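Local coordinates for protein folylpolyglutamate synthase/dihydrofolate synthase (Thermotoga maritima, PDB 1O5Z) that probably catalyses the ATP-dependent addition of L-glutamate to dihydropteroate and to tetrahydrofolate polyglutamates, using magnesium, at residues R230-D235 and A279-E284; R251-Y254 and F260-L263. All coordinates share one frame; numbering follows the deposited sequence.

Interaction 1: residues R230-D235 and A279-E284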
ATOM      1  N   ARG A 230      -2.985  -6.877 -24.874  1.00 49.38           N
ATOM      2  CA  ARG A 230      -3.111  -5.482 -25.203  1.00 50.01           C
ATOM      3  C   ARG A 230      -2.565  -4.637 -24.049  1.00 48.98           C
ATOM      4  O   ARG A 230      -2.970  -4.792 -22.908  1.00 49.37           O
ATOM      5  CB  ARG A 230      -4.566  -5.148 -25.489  1.00 50.39           C
ATOM      6  CG  ARG A 230      -4.746  -3.778 -26.060  1.00 51.57           C
ATOM      7  CD  ARG A 230      -6.122  -3.547 -26.678  1.00 52.54           C
ATOM      8  NE  ARG A 230      -6.362  -2.252 -27.332  1.00 54.20           N
ATOM      9  CZ  ARG A 230      -5.550  -1.155 -27.377  1.00 56.35           C
ATOM     10  NH1 ARG A 230      -4.319  -1.058 -26.801  1.00 53.34           N
ATOM     11  NH2 ARG A 230      -6.024  -0.086 -28.033  1.00 55.13           N
ATOM     12  N   MET A 231      -1.666  -3.724 -24.389  1.00 48.21           N
ATOM     13  CA  MET A 231      -0.967  -2.871 -23.439  1.00 47.87           C
ATOM     14  C   MET A 231      -1.440  -1.416 -23.502  1.00 46.89           C
ATOM     15  O   MET A 231      -1.522  -0.813 -24.588  1.00 45.51           O
ATOM     16  CB  MET A 231       0.524  -2.905 -23.778  1.00 48.22           C
ATOM     17  CG  MET A 231       1.411  -2.142 -22.821  1.00 48.40           C
ATOM     18  SD  MET A 231       3.126  -2.543 -23.214  1.00 49.47           S
ATOM     19  CE  MET A 231       3.990  -1.544 -21.992  1.00 49.78           C
ATOM     20  N   TYR A 232      -1.708  -0.834 -22.343  1.00 45.84           N
ATOM     21  CA  TYR A 232      -2.086   0.566 -22.311  1.00 45.51           C
ATOM     22  C   TYR A 232      -1.129   1.312 -21.436  1.00 45.16           C
ATOM     23  O   TYR A 232      -0.817   0.879 -20.322  1.00 45.20           O
ATOM     24  CB  TYR A 232      -3.465   0.746 -21.724  1.00 45.27           C
ATOM     25  CG  TYR A 232      -4.556  -0.041 -22.363  1.00 44.80           C
ATOM     26  CD1 TYR A 232      -4.782  -1.364 -21.972  1.00 43.17           C
ATOM     27  CD2 TYR A 232      -5.401   0.546 -23.336  1.00 42.34           C
ATOM     28  CE1 TYR A 232      -5.820  -2.102 -22.529  1.00 44.36           C
ATOM     29  CE2 TYR A 232      -6.453  -0.167 -23.899  1.00 43.16           C
ATOM     30  CZ  TYR A 232      -6.670  -1.505 -23.476  1.00 45.55           C
ATOM     31  OH  TYR A 232      -7.700  -2.263 -23.996  1.00 44.47           O
ATOM     32  N   VAL A 233      -0.710   2.456 -21.919  1.00 44.90           N
ATOM     33  CA  VAL A 233       0.404   3.164 -21.351  1.00 45.54           C
ATOM     34  C   VAL A 233       0.003   4.598 -21.113  1.00 45.49           C
ATOM     35  O   VAL A 233      -0.519   5.254 -22.002  1.00 44.75           O
ATOM     36  CB  VAL A 233       1.562   3.144 -22.345  1.00 45.86           C
ATOM     37  CG1 VAL A 233       2.742   3.989 -21.827  1.00 47.94           C
ATOM     38  CG2 VAL A 233       1.982   1.715 -22.652  1.00 46.45           C
ATOM     39  N   ILE A 234       0.287   5.112 -19.937  1.00 45.94           N
ATOM     40  CA  ILE A 234      -0.065   6.500 -19.632  1.00 47.53           C
ATOM     41  C   ILE A 234       0.472   7.477 -20.675  1.00 47.92           C
ATOM     42  O   ILE A 234       1.559   7.279 -21.206  1.00 48.33           O
ATOM     43  CB  ILE A 234       0.459   6.886 -18.238  1.00 47.52           C
ATOM     44  CG1 ILE A 234      -0.154   8.209 -17.784  1.00 48.37           C
ATOM     45  CG2 ILE A 234       1.994   6.941 -18.223  1.00 48.92           C
ATOM     46  CD1 ILE A 234      -0.024   8.424 -16.330  1.00 50.00           C
ATOM     47  N   ASP A 235      -0.281   8.538 -20.952  1.00 48.86           N
ATOM     48  CA  ASP A 235       0.045   9.512 -22.018  1.00 49.41           C
ATOM     49  C   ASP A 235      -0.022   8.979 -23.437  1.00 49.91           C
ATOM     50  O   ASP A 235      -0.160   9.770 -24.353  1.00 48.89           O
ATOM     51  CB  ASP A 235       1.411  10.176 -21.824  1.00 50.16           C
ATOM     52  CG  ASP A 235       1.478  11.024 -20.559  1.00 52.51           C
ATOM     53  OD1 ASP A 235       0.407  11.369 -19.994  1.00 54.78           O
ATOM     54  OD2 ASP A 235       2.575  11.396 -20.067  1.00 55.58           O
ATOM     55  N   ALA A 279      -5.813   3.457 -12.409  1.00 43.42           N
ATOM     56  CA  ALA A 279      -6.945   2.689 -11.873  1.00 43.13           C
ATOM     57  C   ALA A 279      -8.138   2.642 -12.859  1.00 43.97           C
ATOM     58  O   ALA A 279      -8.794   1.601 -13.024  1.00 44.20           O
ATOM     59  CB  ALA A 279      -7.370   3.276 -10.548  1.00 41.90           C
ATOM     60  N   LEU A 280      -8.443   3.787 -13.483  1.00 44.49           N
ATOM     61  CA  LEU A 280      -9.562   3.885 -14.394  1.00 44.44           C
ATOM     62  C   LEU A 280      -9.252   3.129 -15.665  1.00 44.48           C
ATOM     63  O   LEU A 280     -10.106   2.395 -16.168  1.00 44.08           O
ATOM     64  CB  LEU A 280      -9.918   5.350 -14.694  1.00 45.16           C
ATOM     65  CG  LEU A 280     -10.343   6.236 -13.488  1.00 45.80           C
ATOM     66  CD1 LEU A 280     -10.896   7.618 -13.924  1.00 45.50           C
ATOM     67  CD2 LEU A 280     -11.353   5.546 -12.660  1.00 46.73           C
ATOM     68  N   LYS A 281      -8.035   3.285 -16.196  1.00 44.36           N
ATOM     69  CA  LYS A 281      -7.622   2.417 -17.318  1.00 44.10           C
ATOM     70  C   LYS A 281      -7.673   0.945 -16.929  1.00 43.51           C
ATOM     71  O   LYS A 281      -8.165   0.136 -17.674  1.00 42.87           O
ATOM     72  CB  LYS A 281      -6.246   2.778 -17.865  1.00 44.31           C
ATOM     73  CG  LYS A 281      -5.842   2.146 -19.265  1.00 45.15           C
ATOM     74  CD  LYS A 281      -6.973   1.524 -20.160  1.00 46.69           C
ATOM     75  CE  LYS A 281      -7.624   2.471 -21.058  1.00 45.35           C
ATOM     76  NZ  LYS A 281      -8.918   1.908 -21.613  1.00 43.72           N
ATOM     77  N   THR A 282      -7.194   0.590 -15.749  1.00 43.84           N
ATOM     78  CA  THR A 282      -7.226  -0.775 -15.358  1.00 44.38           C
ATOM     79  C   THR A 282      -8.653  -1.286 -15.483  1.00 44.88           C
ATOM     80  O   THR A 282      -8.903  -2.318 -16.078  1.00 45.54           O
ATOM     81  CB  THR A 282      -6.706  -0.875 -13.955  1.00 45.35           C
ATOM     82  OG1 THR A 282      -5.278  -0.606 -13.952  1.00 44.25           O
ATOM     83  CG2 THR A 282      -6.881  -2.326 -13.398  1.00 46.42           C
ATOM     84  N   LEU A 283      -9.589  -0.484 -14.997  1.00 45.31           N
ATOM     85  CA  LEU A 283     -11.018  -0.810 -14.975  1.00 45.55           C
ATOM     86  C   LEU A 283     -11.641  -0.824 -16.381  1.00 45.14           C
ATOM     87  O   LEU A 283     -12.440  -1.728 -16.704  1.00 44.42           O
ATOM     88  CB  LEU A 283     -11.771   0.162 -14.039  1.00 45.78           C
ATOM     89  CG  LEU A 283     -11.588  -0.128 -12.524  1.00 46.33           C
ATOM     90  CD1 LEU A 283     -12.189   0.923 -11.612  1.00 46.59           C
ATOM     91  CD2 LEU A 283     -12.144  -1.453 -12.165  1.00 44.56           C
ATOM     92  N   GLU A 284     -11.280   0.140 -17.215  1.00 44.46           N
ATOM     93  CA  GLU A 284     -11.704   0.092 -18.624  1.00 44.29           C
ATOM     94  C   GLU A 284     -11.252  -1.192 -19.336  1.00 44.89           C
ATOM     95  O   GLU A 284     -12.054  -1.880 -19.981  1.00 44.50           O
ATOM     96  CB  GLU A 284     -11.183   1.309 -19.386  1.00 44.11           C
ATOM     97  CG  GLU A 284     -11.790   2.638 -18.926  1.00 43.71           C
ATOM     98  CD  GLU A 284     -11.294   3.829 -19.716  1.00 43.28           C
ATOM     99  OE1 GLU A 284     -10.220   3.765 -20.359  1.00 39.72           O
ATOM    100  OE2 GLU A 284     -11.998   4.841 -19.712  1.00 44.16           O
TER
HETATM  101  O   HOH W   1      -9.782  -0.443 -22.754  1.00 53.15           O
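Lys281 lies across the ring of Tyr232, the two side chains meeting at about a right angle. The bond from CA to CB of Lys281 points toward strand 231-233; from there the chain leaves with CG anti to its backbone N (chi1 -166°), then bends at its second and third torsions so that it runs over the ring instead of straight past it. Lys281 CG meets the base of the tyrosine, 3.7 Å from Tyr232 CB. The next carbon makes the closest approach: Lys281 CD sits 3.6 Å from Tyr232 CG, a CH-pi contact over the face but offset toward the rim. Lys281 CE follows at 3.7 Å from Tyr232 CD2. At the tip, NZ is 4.5 Å from the ring centroid, an off-centre cation-pi contact. On the opposite face of the same ring lies the Arg230 guanidinium, its NH1 above the rim.

This is where helix 271-286 packs on the outermost strand of the central sheet, in the P-loop-type Mur ligase middle domain. Beyond the ring, Lys281 NZ forms a 2.6 Å salt bridge to Glu284 OE1, one helical turn on, and a 2.8 Å bond to a water that also reaches Tyr232 OH weakly. Replacing Lys281 by an alanine is likely to leave Glu284 without its charge partner and that face of the Tyr232 ring without its aliphatic cover. Glu284 OE1 also accepts a hydrogen bond from Glu257 N and is bonded to Tyr254 OH.

Interaction 2: residues R251-Y254 and F260-L263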
ATOM      1  N   ARG A 251      -8.705  17.855  -8.042  1.00 48.90           N
ATOM      2  CA  ARG A 251      -9.625  17.820  -9.138  1.00 50.25           C
ATOM      3  C   ARG A 251      -8.853  17.601 -10.451  1.00 48.85           C
ATOM      4  O   ARG A 251      -7.819  18.223 -10.692  1.00 49.28           O
ATOM      5  CB  ARG A 251     -10.436  19.107  -9.074  1.00 50.19           C
ATOM      6  CG  ARG A 251     -11.623  19.227  -9.970  1.00 52.72           C
ATOM      7  CD  ARG A 251     -12.519  20.445  -9.600  1.00 55.71           C
ATOM      8  NE  ARG A 251     -12.814  20.562  -8.151  1.00 61.05           N
ATOM      9  CZ  ARG A 251     -13.856  19.997  -7.491  1.00 63.56           C
ATOM     10  NH1 ARG A 251     -14.777  19.236  -8.100  1.00 65.51           N
ATOM     11  NH2 ARG A 251     -13.966  20.201  -6.183  1.00 63.48           N
ATOM     12  N   PHE A 252      -9.340  16.669 -11.269  1.00 48.26           N
ATOM     13  CA  PHE A 252      -8.709  16.314 -12.544  1.00 46.49           C
ATOM     14  C   PHE A 252      -9.697  15.789 -13.601  1.00 45.46           C
ATOM     15  O   PHE A 252     -10.802  15.361 -13.272  1.00 44.27           O
ATOM     16  CB  PHE A 252      -7.580  15.308 -12.304  1.00 46.24           C
ATOM     17  CG  PHE A 252      -8.046  13.982 -11.824  1.00 45.29           C
ATOM     18  CD1 PHE A 252      -8.544  13.827 -10.523  1.00 46.33           C
ATOM     19  CD2 PHE A 252      -8.011  12.868 -12.679  1.00 45.76           C
ATOM     20  CE1 PHE A 252      -8.994  12.539 -10.056  1.00 45.36           C
ATOM     21  CE2 PHE A 252      -8.460  11.591 -12.254  1.00 43.62           C
ATOM     22  CZ  PHE A 252      -8.949  11.431 -10.931  1.00 45.61           C
ATOM     23  N   ASP A 253      -9.280  15.875 -14.872  1.00 44.96           N
ATOM     24  CA  ASP A 253      -9.952  15.202 -15.995  1.00 44.37           C
ATOM     25  C   ASP A 253      -9.223  13.899 -16.322  1.00 44.11           C
ATOM     26  O   ASP A 253      -8.015  13.799 -16.115  1.00 43.99           O
ATOM     27  CB  ASP A 253      -9.966  16.079 -17.253  1.00 44.38           C
ATOM     28  CG  ASP A 253     -10.540  17.443 -17.006  1.00 44.71           C
ATOM     29  OD1 ASP A 253     -11.339  17.591 -16.051  1.00 45.89           O
ATOM     30  OD2 ASP A 253     -10.232  18.435 -17.709  1.00 45.54           O
ATOM     31  N   TYR A 254      -9.962  12.910 -16.820  1.00 44.26           N
ATOM     32  CA  TYR A 254      -9.398  11.648 -17.303  1.00 44.66           C
ATOM     33  C   TYR A 254      -9.792  11.441 -18.770  1.00 45.12           C
ATOM     34  O   TYR A 254     -10.930  11.729 -19.124  1.00 44.94           O
ATOM     35  CB  TYR A 254      -9.925  10.484 -16.459  1.00 44.21           C
ATOM     36  CG  TYR A 254      -9.590   9.114 -17.033  1.00 43.86           C
ATOM     37  CD1 TYR A 254      -8.352   8.511 -16.791  1.00 42.87           C
ATOM     38  CD2 TYR A 254     -10.510   8.428 -17.822  1.00 42.92           C
ATOM     39  CE1 TYR A 254      -8.046   7.237 -17.319  1.00 43.95           C
ATOM     40  CE2 TYR A 254     -10.224   7.181 -18.355  1.00 43.02           C
ATOM     41  CZ  TYR A 254      -8.990   6.590 -18.107  1.00 43.73           C
ATOM     42  OH  TYR A 254      -8.720   5.364 -18.648  1.00 44.67           O
ATOM     43  N   PHE A 260     -13.796  11.806 -18.464  1.00 48.17           N
ATOM     44  CA  PHE A 260     -14.437  12.346 -17.287  1.00 47.91           C
ATOM     45  C   PHE A 260     -13.755  13.672 -16.993  1.00 47.99           C
ATOM     46  O   PHE A 260     -12.540  13.814 -17.181  1.00 47.23           O
ATOM     47  CB  PHE A 260     -14.292  11.391 -16.119  1.00 47.61           C
ATOM     48  CG  PHE A 260     -14.910  10.045 -16.362  1.00 48.36           C
ATOM     49  CD1 PHE A 260     -14.121   8.904 -16.450  1.00 46.97           C
ATOM     50  CD2 PHE A 260     -16.299   9.916 -16.506  1.00 49.47           C
ATOM     51  CE1 PHE A 260     -14.712   7.643 -16.672  1.00 49.19           C
ATOM     52  CE2 PHE A 260     -16.904   8.659 -16.729  1.00 47.46           C
ATOM     53  CZ  PHE A 260     -16.109   7.528 -16.820  1.00 48.05           C
ATOM     54  N   GLU A 261     -14.545  14.655 -16.578  1.00 48.29           N
ATOM     55  CA  GLU A 261     -14.022  15.966 -16.235  1.00 48.70           C
ATOM     56  C   GLU A 261     -14.294  16.273 -14.761  1.00 47.79           C
ATOM     57  O   GLU A 261     -15.328  15.886 -14.227  1.00 47.02           O
ATOM     58  CB  GLU A 261     -14.672  17.042 -17.104  1.00 49.26           C
ATOM     59  CG  GLU A 261     -14.802  16.716 -18.587  1.00 50.37           C
ATOM     60  CD  GLU A 261     -15.282  17.935 -19.341  1.00 51.80           C
ATOM     61  OE1 GLU A 261     -14.682  19.020 -19.149  1.00 57.43           O
ATOM     62  OE2 GLU A 261     -16.261  17.838 -20.109  1.00 57.19           O
ATOM     63  N   ASP A 262     -13.368  16.973 -14.115  1.00 47.13           N
ATOM     64  CA  ASP A 262     -13.490  17.319 -12.689  1.00 47.13           C
ATOM     65  C   ASP A 262     -13.829  16.154 -11.750  1.00 46.06           C
ATOM     66  O   ASP A 262     -14.716  16.252 -10.905  1.00 45.00           O
ATOM     67  CB  ASP A 262     -14.428  18.505 -12.493  1.00 47.02           C
ATOM     68  CG  ASP A 262     -13.894  19.745 -13.172  1.00 50.60           C
ATOM     69  OD1 ASP A 262     -14.698  20.466 -13.809  1.00 52.50           O
ATOM     70  OD2 ASP A 262     -12.666  20.059 -13.160  1.00 54.05           O
ATOM     71  N   LEU A 263     -13.086  15.070 -11.920  1.00 45.43           N
ATOM     72  CA  LEU A 263     -13.026  14.027 -10.935  1.00 45.88           C
ATOM     73  C   LEU A 263     -12.284  14.544  -9.715  1.00 46.42           C
ATOM     74  O   LEU A 263     -11.420  15.385  -9.820  1.00 46.16           O
ATOM     75  CB  LEU A 263     -12.301  12.816 -11.489  1.00 45.39           C
ATOM     76  CG  LEU A 263     -12.890  12.152 -12.736  1.00 45.64           C
ATOM     77  CD1 LEU A 263     -11.887  11.162 -13.253  1.00 47.40           C
ATOM     78  CD2 LEU A 263     -14.172  11.428 -12.413  1.00 46.01           C
TER
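Phe252 O accepts a hydrogen bond from Leu263 N at 2.7 Å, bent to 135° at the hydrogen. Asp262 N also lies close to that oxygen but at a poor angle; it turns to the Asp253 carboxylate, donating to OD1 over 2.9 Å. The return bond from Phe252 N to Leu263 O (2.8 Å) closes the pair, and Tyr254 and Phe260 trade two more backbone bonds further along.

The Phe252 ring takes the crowded position between its backbone N and carbonyl carbon (chi1 67°), which carries it over the neighbouring strand: Leu263 CB lies 3.8 Å from the ring centroid, over the face. Leu263 CD1 spans Phe252 CE2 (3.6 Å) and Tyr254 CB, while Tyr254 and Phe260 lie side by side.

On the other side, Arg251 runs its CG past Asp262 OD2 at 3.5 Å, but its guanidinium pairs with Glu249. Asp253 OD1 and Asp262 OD2 are 4.0 Å apart, a closeness that probably costs some repulsion.

Asp262, with the left-handed backbone of a first bulge position, and Leu263 both face Phe252: a G1 beta bulge in the hairpin of strands 250-255 and 259-265.

Both contacts are partly buried and sit in the Mur ligase middle domain, but they hold different sheets. Interaction 1 joins the edge of the large central sheet to helix 271-286 through side chains and one water, with no backbone bond, a lysine against an aromatic ring. Interaction 2 knits two strands of a small antiparallel sheet by backbone bonds, with apolar side chains on one face and charged ones on the other. The apolar face turns to the same helix and to helix 292-301: Leu280 CD1 packs against Leu263 CD1, and Tyr254 OH makes a probable hydrogen bond to Glu284 OE1 (2.8 Å), the oxygen that also pairs with Lys281. Helix 271-286, which follows strand 259-265 in the chain, thus touches both sheets.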